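Acetylcholine-binding protein (Bulinus truncatus, PDB 2BJ0) probably binds acetylcholine, as a soluble pentameric relative of the ligand-binding domain of nicotinic acetylcholine receptors. Local coordinates at residues 100-105 against 110-115; 25-30 against 81-86; 62-67 against 71-76. All blocks are in the same frame, centred on the assembly; numbering follows the deposited sequence.

Contact 1: residues 100-105 against 110-115; sequences DRVVVS and VIYVPS
Val103 and Ile111 form the hydrogen-bonded pair of an antiparallel hairpin between strands 101-105 and 109-121. Two backbone bonds join them, Val103 N to Ile111 O and Ile111 N to Val103 O, both 2.9 Å long. Val104 and Val110 make the adjoining non-hydrogen-bonded pair, and CA-H...O contacts from Val102 to Ile111 O and from Val110 to Val103 O supplement the ladder.

Apolar contacts centre on Val102. Its CB meets Val110 CG1 at 3.7 Å, while its CG1 reaches obliquely to Tyr112 CD1 at the same distance. This side is buried further by Trp56 and Val77.

The polar contact comes from side chains beyond the ladder. With CG anti to the backbone N (chi1 180°), the Tyr112 ring extends forward along its own strand, toward the start of the opposing segment, where Asp100 lies. Its OH donates to Asp100 OD1 in a very short bond of 2.5 Å, a length that is itself doubtful. OD1 lies in the ring plane at the edge, the carboxylate turned 36° from the ring. Pro114 CD sits over the centre of one ring face, 3.8 Å above it. Held at its hydroxyl by Asp100 and covered on one face by Pro114, the ring is probably restrained in its tilt where the regular ladder has ended.

Contact 2: residues 25-30 against 81-86; sequences LNVSLN and WTPDLS
Leu25, Val27 and Leu29 meet Trp81, Pro83 and Leu85 in a buried, wholly apolar contact within the immunoglobulin-like sandwich. Strand 25-40 belongs to one sheet, and 81-86 is the connection that runs into strand 85-87 of the other, so the contact bridges the two. On both segments every second residue points inward, and the three pairs follow one another in order although the segments run 47° apart.

The closest approach is at one end, where Leu25 CD2 comes within 3.4 Å of Trp81 CZ3 and 3.6 Å of Trp81 CH2, on the six-membered part of the indole and oblique to its plane. A chi1 of 178° swings the indole away from the Trp81 amide nitrogen and out toward Leu25. Pro83 N lies over one face of the same ring, 3.7 Å above it and offset toward the rim, and Trp56 meets the indole edge-to-face. In the middle, Val27 CG1 and Pro83 CG are only loosely apposed at 4.2 Å.

Leu29 and Leu85 reach tip to tip at the other end, with Leu29 CD2 3.8 Å from Leu85 CD1 and Leu29 CD1 4.0 Å from Leu85 CD2. Pro83 to Leu85 form an inverse gamma turn centred on Asp84, closed by a weak bond from Leu85 N to Pro83 O. Cohesion across this interface therefore rests on shape and dispersion, while the Asp84 carboxylate turns to Ser141, Thr143 and His144.

Contact 3: residues 62-67 against 71-76; sequences SSLLSS and DQVSLP
Leu65 meets a flat group of the backbone, the peptide joining Asp71 to Gln72, and its CD1 methyl lies over one face of that plane. The methyl is 3.7 Å from Asp71 O and 3.5 Å from Gln72 CA, so it sits between the two, and Val73 N borders it from the next peptide. No ring takes part; beyond this plane the contact is made by aliphatic branches alone.

The second branch of Leu65 does different work. CD2 reaches Val73 obliquely, with CB and CG1 each at 4.1 Å. Val73 holds CG1 between its own backbone N and carbonyl carbon (chi1 69°), a turn that directs this methyl to both leucines of the other segment. Leu64 approaches it at about a right angle, Leu64 CD2 to Val73 CG1 at 4.2 Å, and the same CD2 comes tip to tip with Leu75 CD1 at 3.9 Å.

In the ligand-binding-domain fold this places the loop that follows strand 45-57 against the inward side of strand 72-76, an edge strand of the sheet within this chain, whose backbone is bonded to strand 101-105. Helix 4-12 covers Leu64 through Leu7, and Ile2 touches Leu65. Cutting Leu65 back to an alanine is likely to uncover that face of the Asp71-Gln72 peptide, open a gap beside Ile2 and remove the CD2 contact with Val73, leaving its CG1 with Leu64 as its partner from this segment. From the second subunit, Val16 packs on Val73, and Gln148 NE2 bonds to Gln72 O.

In the fold
Contacts 1 and 3 adjoin: strands 101-105 and 72-76 are neighbours in one sheet, with Val104 N 2.7 Å from Val73 O and Val102 N 2.8 Å from Leu75 O, both probable hydrogen bonds. Their centres are 12 Å apart. Contact 2 touches contact 1 through Val102 CG1 and Thr82 CG2, 4.0 Å apart, but stays about 7 Å from contact 3 at the nearest atoms. In this family acetylcholine sites lie between subunits; contacts 1 and 3 touch the second subunit, whereas contact 2 borders the third, where Ser86 OG bonds to Ala99 N of that neighbouring chain.

Contact 1: residues 100-105 against 110-115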
loop_
_atom_site.group_PDB
_atom_site.type_symbol
_atom_site.label_atom_id
_atom_site.label_comp_id
_atom_site.label_asym_id
_atom_site.label_seq_id
_atom_site.Cartn_x
_atom_site.Cartn_y
_atom_site.Cartn_z
ATOM N N ASP A 100 -6.994 13.300 3.175
ATOM C CA ASP A 100 -6.067 14.074 2.339
ATOM C C ASP A 100 -6.799 15.064 1.440
ATOM O O ASP A 100 -7.028 14.802 0.257
ATOM C CB ASP A 100 -5.189 13.130 1.517
ATOM C CG ASP A 100 -3.786 13.656 1.326
ATOM O OD1 ASP A 100 -3.422 14.676 1.968
ATOM O OD2 ASP A 100 -2.973 13.107 0.552
ATOM N N ARG A 101 -7.151 16.214 2.018
ATOM C CA ARG A 101 -7.945 17.207 1.355
ATOM C C ARG A 101 -7.419 18.600 1.685
ATOM O O ARG A 101 -6.865 18.798 2.747
ATOM C CB ARG A 101 -9.365 17.142 1.851
ATOM C CG ARG A 101 -10.150 15.952 1.401
ATOM C CD ARG A 101 -11.625 16.162 1.603
ATOM N NE ARG A 101 -12.363 15.482 0.552
ATOM C CZ ARG A 101 -13.162 16.049 -0.330
ATOM N NH1 ARG A 101 -13.395 17.340 -0.339
ATOM N NH2 ARG A 101 -13.764 15.286 -1.213
ATOM N N VAL A 102 -7.595 19.539 0.763
ATOM C CA VAL A 102 -7.268 20.964 1.009
ATOM C C VAL A 102 -8.576 21.742 1.053
ATOM O O VAL A 102 -9.644 21.219 0.630
ATOM C CB VAL A 102 -6.331 21.557 -0.083
ATOM C CG1 VAL A 102 -5.027 20.751 -0.194
ATOM C CG2 VAL A 102 -7.018 21.617 -1.433
ATOM N N VAL A 103 -8.511 22.972 1.561
ATOM C CA VAL A 103 -9.646 23.885 1.577
ATOM C C VAL A 103 -9.252 25.179 0.911
ATOM O O VAL A 103 -8.271 25.814 1.302
ATOM C CB VAL A 103 -10.124 24.204 2.992
ATOM C CG1 VAL A 103 -11.233 25.270 2.942
ATOM C CG2 VAL A 103 -10.592 22.923 3.725
ATOM N N VAL A 104 -10.026 25.535 -0.110
ATOM C CA VAL A 104 -9.802 26.695 -0.950
ATOM C C VAL A 104 -10.818 27.763 -0.541
ATOM O O VAL A 104 -12.010 27.480 -0.453
ATOM C CB VAL A 104 -10.017 26.339 -2.442
ATOM C CG1 VAL A 104 -9.683 27.489 -3.321
ATOM C CG2 VAL A 104 -9.202 25.127 -2.827
ATOM N N SER A 105 -10.316 28.967 -0.271
ATOM C CA SER A 105 -11.129 30.120 0.117
ATOM C C SER A 105 -11.527 30.933 -1.091
ATOM O O SER A 105 -10.939 30.770 -2.157
ATOM C CB SER A 105 -10.330 31.013 1.055
ATOM O OG SER A 105 -10.041 30.313 2.250
ATOM N N VAL A 110 -5.242 28.747 -0.027
ATOM C CA VAL A 110 -5.443 27.304 0.174
ATOM C C VAL A 110 -4.832 26.909 1.488
ATOM O O VAL A 110 -3.752 27.371 1.818
ATOM C CB VAL A 110 -4.775 26.450 -0.945
ATOM C CG1 VAL A 110 -5.069 24.978 -0.722
ATOM C CG2 VAL A 110 -5.274 26.876 -2.356
ATOM N N ILE A 111 -5.520 26.061 2.239
ATOM C CA ILE A 111 -4.979 25.531 3.470
ATOM C C ILE A 111 -4.957 24.008 3.363
ATOM O O ILE A 111 -5.924 23.395 2.854
ATOM C CB ILE A 111 -5.815 25.984 4.716
ATOM C CG1 ILE A 111 -5.892 27.524 4.770
ATOM C CG2 ILE A 111 -5.142 25.452 5.983
ATOM C CD1 ILE A 111 -6.892 28.169 5.845
ATOM N N TYR A 112 -3.844 23.425 3.814
ATOM C CA TYR A 112 -3.637 22.002 3.868
ATOM C C TYR A 112 -2.992 21.647 5.227
ATOM O O TYR A 112 -1.957 22.210 5.605
ATOM C CB TYR A 112 -2.761 21.591 2.684
ATOM C CG TYR A 112 -2.431 20.113 2.584
ATOM C CD1 TYR A 112 -3.418 19.128 2.753
ATOM C CD2 TYR A 112 -1.138 19.711 2.294
ATOM C CE1 TYR A 112 -3.098 17.750 2.661
ATOM C CE2 TYR A 112 -0.792 18.364 2.201
ATOM C CZ TYR A 112 -1.777 17.385 2.365
ATOM O OH TYR A 112 -1.393 16.057 2.248
ATOM N N VAL A 113 -3.630 20.731 5.963
ATOM C CA VAL A 113 -3.199 20.373 7.302
ATOM C C VAL A 113 -3.159 18.871 7.410
ATOM O O VAL A 113 -4.073 18.284 7.939
ATOM C CB VAL A 113 -4.131 20.937 8.411
ATOM C CG1 VAL A 113 -3.528 20.658 9.821
ATOM C CG2 VAL A 113 -4.357 22.435 8.236
ATOM N N PRO A 114 -2.091 18.254 6.925
ATOM C CA PRO A 114 -1.902 16.830 7.144
ATOM C C PRO A 114 -1.498 16.479 8.607
ATOM O O PRO A 114 -0.614 17.122 9.160
ATOM C CB PRO A 114 -0.760 16.465 6.166
ATOM C CG PRO A 114 -0.038 17.732 5.852
ATOM C CD PRO A 114 -0.997 18.864 6.137
ATOM N N SER A 115 -2.145 15.488 9.225
ATOM C CA SER A 115 -1.590 14.922 10.445
ATOM C C SER A 115 -0.712 13.722 10.082
ATOM O O SER A 115 -1.226 12.760 9.429
ATOM C CB SER A 115 -2.703 14.516 11.405
ATOM O OG SER A 115 -2.131 13.984 12.608
#

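Contact 2: residues 25-30 against 81-86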
loop_
_atom_site.group_PDB
_atom_site.type_symbol
_atom_site.label_atom_id
_atom_site.label_comp_id
_atom_site.label_asym_id
_atom_site.label_seq_id
_atom_site.Cartn_x
_atom_site.Cartn_y
_atom_site.Cartn_z
ATOM N N LEU A 25 6.612 31.368 -4.968
ATOM C CA LEU A 25 5.375 31.112 -4.242
ATOM C C LEU A 25 5.697 31.127 -2.756
ATOM O O LEU A 25 6.606 30.438 -2.313
ATOM C CB LEU A 25 4.774 29.757 -4.645
ATOM C CG LEU A 25 3.514 29.308 -3.917
ATOM C CD1 LEU A 25 2.330 30.063 -4.458
ATOM C CD2 LEU A 25 3.300 27.823 -4.086
ATOM N N ASN A 26 4.964 31.933 -1.994
ATOM C CA ASN A 26 5.136 31.977 -0.544
ATOM C C ASN A 26 4.335 30.877 0.111
ATOM O O ASN A 26 3.117 30.834 0.011
ATOM C CB ASN A 26 4.629 33.290 0.036
ATOM C CG ASN A 26 5.586 34.431 -0.154
ATOM O OD1 ASN A 26 5.216 35.584 0.099
ATOM N ND2 ASN A 26 6.822 34.143 -0.593
ATOM N N VAL A 27 4.996 30.007 0.835
ATOM C CA VAL A 27 4.253 28.982 1.509
ATOM C C VAL A 27 4.492 29.128 2.988
ATOM O O VAL A 27 5.624 29.059 3.433
ATOM C CB VAL A 27 4.683 27.581 1.009
ATOM C CG1 VAL A 27 3.947 26.484 1.776
ATOM C CG2 VAL A 27 4.430 27.471 -0.474
ATOM N N SER A 28 3.429 29.333 3.755
ATOM C CA SER A 28 3.566 29.474 5.191
ATOM C C SER A 28 3.333 28.154 5.883
ATOM O O SER A 28 2.343 27.490 5.587
ATOM C CB SER A 28 2.533 30.462 5.705
ATOM O OG SER A 28 2.551 31.617 4.890
ATOM N N LEU A 29 4.211 27.809 6.823
ATOM C CA LEU A 29 4.090 26.589 7.642
ATOM C C LEU A 29 4.051 26.925 9.105
ATOM O O LEU A 29 4.838 27.755 9.584
ATOM C CB LEU A 29 5.304 25.680 7.450
ATOM C CG LEU A 29 5.553 25.125 6.061
ATOM C CD1 LEU A 29 6.765 24.178 6.065
ATOM C CD2 LEU A 29 4.272 24.436 5.584
ATOM N N ASN A 30 3.120 26.292 9.802
ATOM C CA ASN A 30 3.059 26.246 11.257
ATOM C C ASN A 30 2.904 24.773 11.606
ATOM O O ASN A 30 2.544 23.991 10.735
ATOM C CB ASN A 30 1.890 27.077 11.792
ATOM C CG ASN A 30 2.239 28.573 11.906
ATOM O OD1 ASN A 30 1.525 29.422 11.389
ATOM N ND2 ASN A 30 3.368 28.880 12.553
ATOM N N TRP A 81 -1.942 21.214 -7.499
ATOM C CA TRP A 81 -0.591 21.159 -6.998
ATOM C C TRP A 81 -0.637 21.415 -5.500
ATOM O O TRP A 81 -1.377 22.300 -5.045
ATOM C CB TRP A 81 0.237 22.243 -7.673
ATOM C CG TRP A 81 1.646 22.294 -7.196
ATOM C CD1 TRP A 81 2.698 21.630 -7.722
ATOM C CD2 TRP A 81 2.158 23.059 -6.096
ATOM N NE1 TRP A 81 3.841 21.928 -7.023
ATOM C CE2 TRP A 81 3.529 22.795 -6.008
ATOM C CE3 TRP A 81 1.576 23.929 -5.146
ATOM C CZ2 TRP A 81 4.356 23.388 -5.035
ATOM C CZ3 TRP A 81 2.395 24.528 -4.180
ATOM C CH2 TRP A 81 3.764 24.251 -4.135
ATOM N N THR A 82 0.164 20.652 -4.748
ATOM C CA THR A 82 0.384 20.882 -3.311
ATOM C C THR A 82 1.880 20.790 -3.052
ATOM O O THR A 82 2.624 20.160 -3.822
ATOM C CB THR A 82 -0.379 19.860 -2.405
ATOM O OG1 THR A 82 -0.034 18.527 -2.799
ATOM C CG2 THR A 82 -1.906 19.949 -2.621
ATOM N N PRO A 83 2.359 21.464 -2.007
ATOM C CA PRO A 83 3.810 21.496 -1.753
ATOM C C PRO A 83 4.395 20.097 -1.571
ATOM O O PRO A 83 3.810 19.278 -0.875
ATOM C CB PRO A 83 3.903 22.282 -0.438
ATOM C CG PRO A 83 2.726 23.233 -0.513
ATOM C CD PRO A 83 1.608 22.322 -1.057
ATOM N N ASP A 84 5.554 19.839 -2.164
ATOM C CA ASP A 84 6.235 18.564 -1.950
ATOM C C ASP A 84 7.129 18.629 -0.714
ATOM O O ASP A 84 8.326 18.389 -0.805
ATOM C CB ASP A 84 7.033 18.163 -3.192
ATOM C CG ASP A 84 8.179 19.130 -3.495
ATOM O OD1 ASP A 84 8.001 20.352 -3.211
ATOM O OD2 ASP A 84 9.281 18.753 -3.975
ATOM N N LEU A 85 6.542 18.913 0.447
ATOM C CA LEU A 85 7.290 18.952 1.708
ATOM C C LEU A 85 7.787 17.573 2.092
ATOM O O LEU A 85 7.027 16.599 2.057
ATOM C CB LEU A 85 6.429 19.489 2.847
ATOM C CG LEU A 85 5.915 20.912 2.667
ATOM C CD1 LEU A 85 4.878 21.124 3.726
ATOM C CD2 LEU A 85 7.064 21.928 2.758
ATOM N N SER A 86 9.069 17.487 2.403
ATOM C CA SER A 86 9.637 16.267 2.920
ATOM C C SER A 86 10.269 16.586 4.250
ATOM O O SER A 86 10.721 17.738 4.501
ATOM C CB SER A 86 10.689 15.674 1.960
ATOM O OG SER A 86 10.122 15.310 0.698
#

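Contact 3: residues 62-67 against 71-76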
loop_
_atom_site.group_PDB
_atom_site.type_symbol
_atom_site.label_atom_id
_atom_site.label_comp_id
_atom_site.label_asym_id
_atom_site.label_seq_id
_atom_site.Cartn_x
_atom_site.Cartn_y
_atom_site.Cartn_z
ATOM N N SER A 62 -9.561 31.867 -7.255
ATOM C CA SER A 62 -10.712 32.573 -6.651
ATOM C C SER A 62 -12.003 32.451 -7.478
ATOM O O SER A 62 -13.093 32.585 -6.945
ATOM C CB SER A 62 -10.400 34.058 -6.444
ATOM O OG SER A 62 -10.276 34.716 -7.698
ATOM N N SER A 63 -11.873 32.201 -8.774
ATOM C CA SER A 63 -13.028 32.066 -9.643
ATOM C C SER A 63 -13.740 30.731 -9.467
ATOM O O SER A 63 -14.733 30.452 -10.128
ATOM C CB SER A 63 -12.596 32.220 -11.087
ATOM O OG SER A 63 -12.369 33.585 -11.342
ATOM N N LEU A 64 -13.209 29.894 -8.590
ATOM C CA LEU A 64 -13.796 28.596 -8.352
ATOM C C LEU A 64 -15.102 28.791 -7.607
ATOM O O LEU A 64 -16.039 28.021 -7.781
ATOM C CB LEU A 64 -12.824 27.731 -7.541
ATOM C CG LEU A 64 -12.917 26.203 -7.540
ATOM C CD1 LEU A 64 -12.809 25.555 -8.944
ATOM C CD2 LEU A 64 -11.823 25.669 -6.619
ATOM N N LEU A 65 -15.161 29.848 -6.806
ATOM C CA LEU A 65 -16.265 30.067 -5.875
ATOM C C LEU A 65 -17.108 31.314 -6.119
ATOM O O LEU A 65 -18.285 31.321 -5.769
ATOM C CB LEU A 65 -15.738 30.124 -4.438
ATOM C CG LEU A 65 -15.278 28.804 -3.821
ATOM C CD1 LEU A 65 -14.916 29.046 -2.375
ATOM C CD2 LEU A 65 -16.349 27.704 -3.951
ATOM N N SER A 66 -16.500 32.354 -6.687
ATOM C CA SER A 66 -17.094 33.698 -6.835
ATOM C C SER A 66 -18.631 33.792 -7.054
ATOM O O SER A 66 -19.263 34.765 -6.617
ATOM C CB SER A 66 -16.336 34.500 -7.906
ATOM O OG SER A 66 -16.248 33.757 -9.113
ATOM N N SER A 67 -19.216 32.786 -7.712
ATOM C CA SER A 67 -20.666 32.737 -7.920
ATOM C C SER A 67 -21.334 31.484 -7.330
ATOM O O SER A 67 -22.256 30.911 -7.915
ATOM C CB SER A 67 -20.986 32.866 -9.413
ATOM O OG SER A 67 -20.296 31.874 -10.151
ATOM N N ASP A 71 -18.570 29.533 0.960
ATOM C CA ASP A 71 -17.514 30.514 1.290
ATOM C C ASP A 71 -16.122 29.917 1.103
ATOM O O ASP A 71 -15.129 30.641 0.960
ATOM C CB ASP A 71 -17.656 31.029 2.735
ATOM C CG ASP A 71 -19.102 31.361 3.099
ATOM O OD1 ASP A 71 -19.775 32.062 2.288
ATOM O OD2 ASP A 71 -19.655 30.945 4.159
ATOM N N GLN A 72 -16.067 28.592 1.152
ATOM C CA GLN A 72 -14.863 27.841 0.862
ATOM C C GLN A 72 -15.243 26.427 0.425
ATOM O O GLN A 72 -16.399 26.020 0.568
ATOM C CB GLN A 72 -13.951 27.796 2.072
ATOM C CG GLN A 72 -14.633 27.342 3.330
ATOM C CD GLN A 72 -13.741 27.517 4.520
ATOM O OE1 GLN A 72 -13.045 28.545 4.641
ATOM N NE2 GLN A 72 -13.733 26.524 5.406
ATOM N N VAL A 73 -14.277 25.719 -0.156
ATOM C CA VAL A 73 -14.523 24.378 -0.656
ATOM C C VAL A 73 -13.324 23.512 -0.309
ATOM O O VAL A 73 -12.161 23.934 -0.439
ATOM C CB VAL A 73 -14.897 24.354 -2.196
ATOM C CG1 VAL A 73 -13.755 24.719 -3.058
ATOM C CG2 VAL A 73 -15.464 22.975 -2.624
ATOM N N SER A 74 -13.636 22.320 0.169
ATOM C CA SER A 74 -12.666 21.282 0.415
ATOM C C SER A 74 -12.586 20.354 -0.817
ATOM O O SER A 74 -13.615 19.915 -1.348
ATOM C CB SER A 74 -13.099 20.507 1.663
ATOM O OG SER A 74 -12.382 19.290 1.838
ATOM N N LEU A 75 -11.368 20.082 -1.272
ATOM C CA LEU A 75 -11.122 19.240 -2.432
ATOM C C LEU A 75 -10.034 18.226 -2.130
ATOM O O LEU A 75 -9.153 18.477 -1.291
ATOM C CB LEU A 75 -10.725 20.086 -3.635
ATOM C CG LEU A 75 -11.727 21.172 -4.063
ATOM C CD1 LEU A 75 -10.991 22.332 -4.761
ATOM C CD2 LEU A 75 -12.798 20.545 -4.941
ATOM N N PRO A 76 -10.075 17.084 -2.815
ATOM C CA PRO A 76 -9.023 16.113 -2.691
ATOM C C PRO A 76 -7.740 16.756 -3.170
ATOM O O PRO A 76 -7.737 17.509 -4.148
ATOM C CB PRO A 76 -9.436 14.981 -3.680
ATOM C CG PRO A 76 -10.914 15.160 -3.870
ATOM C CD PRO A 76 -11.100 16.667 -3.794
#